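Local structure of putative uncharacterized protein lp_3323 (3DC7) at residues 29-34 with 201-206. The protein is of unknown function but belongs to the GDSL-like lipase/acylhydrolase family and probably hydrolyses ester or related acyl bonds. Sequence-based numbering, arbitrary orientation.
Sequences DSITAN and TLHPNN. With SO4 (sulfate ion), chain D.
Ser30 meets His203 at the CE1-ND1 side of its ring, where two sequence motifs of the SGNH-hydrolase fold come together: the Gly-Asp-Ser motif at the end of strand 24-28 and the Asp-x-x-His loop before helix 206-223. By analogy with the family, they are probably the nucleophile and base of a catalytic triad with Asp200. The pair is not hydrogen-bonded here. With OG anti to the backbone N (chi1 -179°), the hydroxyl as well as CB is set against the ring, Ser30 OG 3.9 Å from His203 ND1. Ser30 CB approaches obliquely, 3.7 Å from His203 CE1. Leu202 covers one face of the imidazole, its CG 4.2 Å above the ring centre, while Ile31 CG1 comes in at the edge. Branching suits Ile31, which crosses Pro204 at about a right angle: CG1 and CG2 both pack on Pro204 CD, at 3.8 and 3.9 Å. Asp29 OD1 takes a weak hydrogen bond from Ile31 N, and Asp200 OD1 accepts hydrogen bonds from the backbone N-H groups of Leu202 and His203. Asparagine fits the N-cap: Asn205 OD1 accepts a hydrogen bond from Gly208 N. At this helix start, Asn206 N donates to O2 of a sulfate, probably from the crystallisation liquor, at 2.9 Å and 146°.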
loop_
_atom_site.group_PDB
_atom_site.type_symbol
_atom_site.label_atom_id
_atom_site.label_comp_id
_atom_site.label_asym_id
_atom_site.label_seq_id
_atom_site.Cartn_x
_atom_site.Cartn_y
_atom_site.Cartn_z
ATOM N N ASP A 29 -18.235 15.605 -1.463
ATOM C CA ASP A 29 -18.937 16.256 -2.558
ATOM C C ASP A 29 -20.287 15.571 -2.800
ATOM O O ASP A 29 -20.931 15.142 -1.843
ATOM C CB ASP A 29 -18.053 16.328 -3.815
ATOM C CG ASP A 29 -17.312 15.008 -4.111
ATOM O OD1 ASP A 29 -17.963 13.931 -4.152
ATOM O OD2 ASP A 29 -16.069 15.051 -4.316
ATOM N N SER A 30 -20.723 15.479 -4.055
ATOM C CA SER A 30 -22.037 14.916 -4.374
ATOM C C SER A 30 -22.179 13.409 -4.111
ATOM O O SER A 30 -23.295 12.906 -3.898
ATOM C CB SER A 30 -22.379 15.180 -5.829
ATOM O OG SER A 30 -23.659 14.643 -6.107
ATOM N N ILE A 31 -21.056 12.696 -4.162
ATOM C CA ILE A 31 -21.014 11.264 -3.890
ATOM C C ILE A 31 -21.341 10.994 -2.409
ATOM O O ILE A 31 -21.886 9.955 -2.072
ATOM C CB ILE A 31 -19.639 10.684 -4.314
ATOM C CG1 ILE A 31 -19.358 11.056 -5.786
ATOM C CG2 ILE A 31 -19.579 9.167 -4.097
ATOM C CD1 ILE A 31 -17.937 10.755 -6.287
ATOM N N THR A 32 -21.025 11.960 -1.549
ATOM C CA THR A 32 -21.381 11.947 -0.131
ATOM C C THR A 32 -22.705 12.696 0.155
ATOM O O THR A 32 -23.463 12.295 1.025
ATOM C CB THR A 32 -20.226 12.553 0.709
ATOM O OG1 THR A 32 -19.030 11.804 0.480
ATOM C CG2 THR A 32 -20.530 12.520 2.198
ATOM N N ALA A 33 -22.979 13.777 -0.574
ATOM C CA ALA A 33 -24.151 14.637 -0.302
ATOM C C ALA A 33 -25.487 13.908 -0.414
ATOM O O ALA A 33 -25.680 13.090 -1.317
ATOM C CB ALA A 33 -24.150 15.846 -1.215
ATOM N N ASN A 34 -26.405 14.216 0.502
ATOM C CA ASN A 34 -27.743 13.616 0.498
ATOM C C ASN A 34 -28.521 13.903 -0.808
ATOM O O ASN A 34 -29.278 13.054 -1.282
ATOM C CB ASN A 34 -28.533 14.066 1.742
ATOM C CG ASN A 34 -29.944 13.469 1.811
ATOM O OD1 ASN A 34 -30.164 12.293 1.497
ATOM N ND2 ASN A 34 -30.910 14.291 2.234
ATOM N N THR A 201 -20.618 8.251 -15.838
ATOM C CA THR A 201 -19.142 8.148 -15.853
ATOM C C THR A 201 -18.420 8.994 -14.806
ATOM O O THR A 201 -17.196 9.090 -14.841
ATOM C CB THR A 201 -18.477 8.371 -17.251
ATOM O OG1 THR A 201 -18.318 9.778 -17.515
ATOM C CG2 THR A 201 -19.254 7.676 -18.377
ATOM N N LEU A 202 -19.173 9.594 -13.882
ATOM C CA LEU A 202 -18.590 10.328 -12.755
ATOM C C LEU A 202 -19.169 9.896 -11.391
ATOM O O LEU A 202 -18.415 9.542 -10.477
ATOM C CB LEU A 202 -18.715 11.844 -12.968
ATOM C CG LEU A 202 -18.449 12.759 -11.756
ATOM C CD1 LEU A 202 -17.001 12.767 -11.314
ATOM C CD2 LEU A 202 -18.915 14.195 -12.021
ATOM N N HIS A 203 -20.495 9.929 -11.259
ATOM C CA HIS A 203 -21.156 9.584 -10.004
ATOM C C HIS A 203 -21.432 8.096 -9.955
ATOM O O HIS A 203 -21.937 7.542 -10.914
ATOM C CB HIS A 203 -22.481 10.342 -9.852
ATOM C CG HIS A 203 -22.334 11.826 -9.901
ATOM N ND1 HIS A 203 -21.833 12.559 -8.850
ATOM C CD2 HIS A 203 -22.614 12.716 -10.881
ATOM C CE1 HIS A 203 -21.804 13.839 -9.183
ATOM N NE2 HIS A 203 -22.276 13.959 -10.412
ATOM N N PRO A 204 -21.095 7.439 -8.834
ATOM C CA PRO A 204 -21.512 6.053 -8.679
ATOM C C PRO A 204 -23.026 5.961 -8.598
ATOM O O PRO A 204 -23.669 6.863 -8.062
ATOM C CB PRO A 204 -20.888 5.643 -7.338
ATOM C CG PRO A 204 -19.806 6.596 -7.091
ATOM C CD PRO A 204 -20.292 7.896 -7.687
ATOM N N ASN A 205 -23.596 4.909 -9.172
ATOM C CA ASN A 205 -24.996 4.602 -8.932
ATOM C C ASN A 205 -25.122 3.781 -7.627
ATOM O O ASN A 205 -24.159 3.683 -6.867
ATOM C CB ASN A 205 -25.592 3.883 -10.150
ATOM C CG ASN A 205 -24.930 2.543 -10.415
ATOM O OD1 ASN A 205 -24.246 1.999 -9.546
ATOM N ND2 ASN A 205 -25.122 2.008 -11.617
ATOM N N ASN A 206 -26.281 3.188 -7.365
ATOM C CA ASN A 206 -26.450 2.368 -6.164
ATOM C C ASN A 206 -25.555 1.138 -6.096
ATOM O O ASN A 206 -25.066 0.787 -5.018
ATOM C CB ASN A 206 -27.906 1.937 -5.978
ATOM C CG ASN A 206 -28.802 3.079 -5.546
ATOM O OD1 ASN A 206 -28.354 4.198 -5.287
ATOM N ND2 ASN A 206 -30.083 2.791 -5.452
HETATM S S SO4 D . -29.576 3.783 -9.118
HETATM O O1 SO4 D . -29.301 2.349 -9.063
HETATM O O2 SO4 D . -28.388 4.570 -8.789
HETATM O O3 SO4 D . -30.026 4.091 -10.479
HETATM O O4 SO4 D . -30.615 4.129 -8.146
#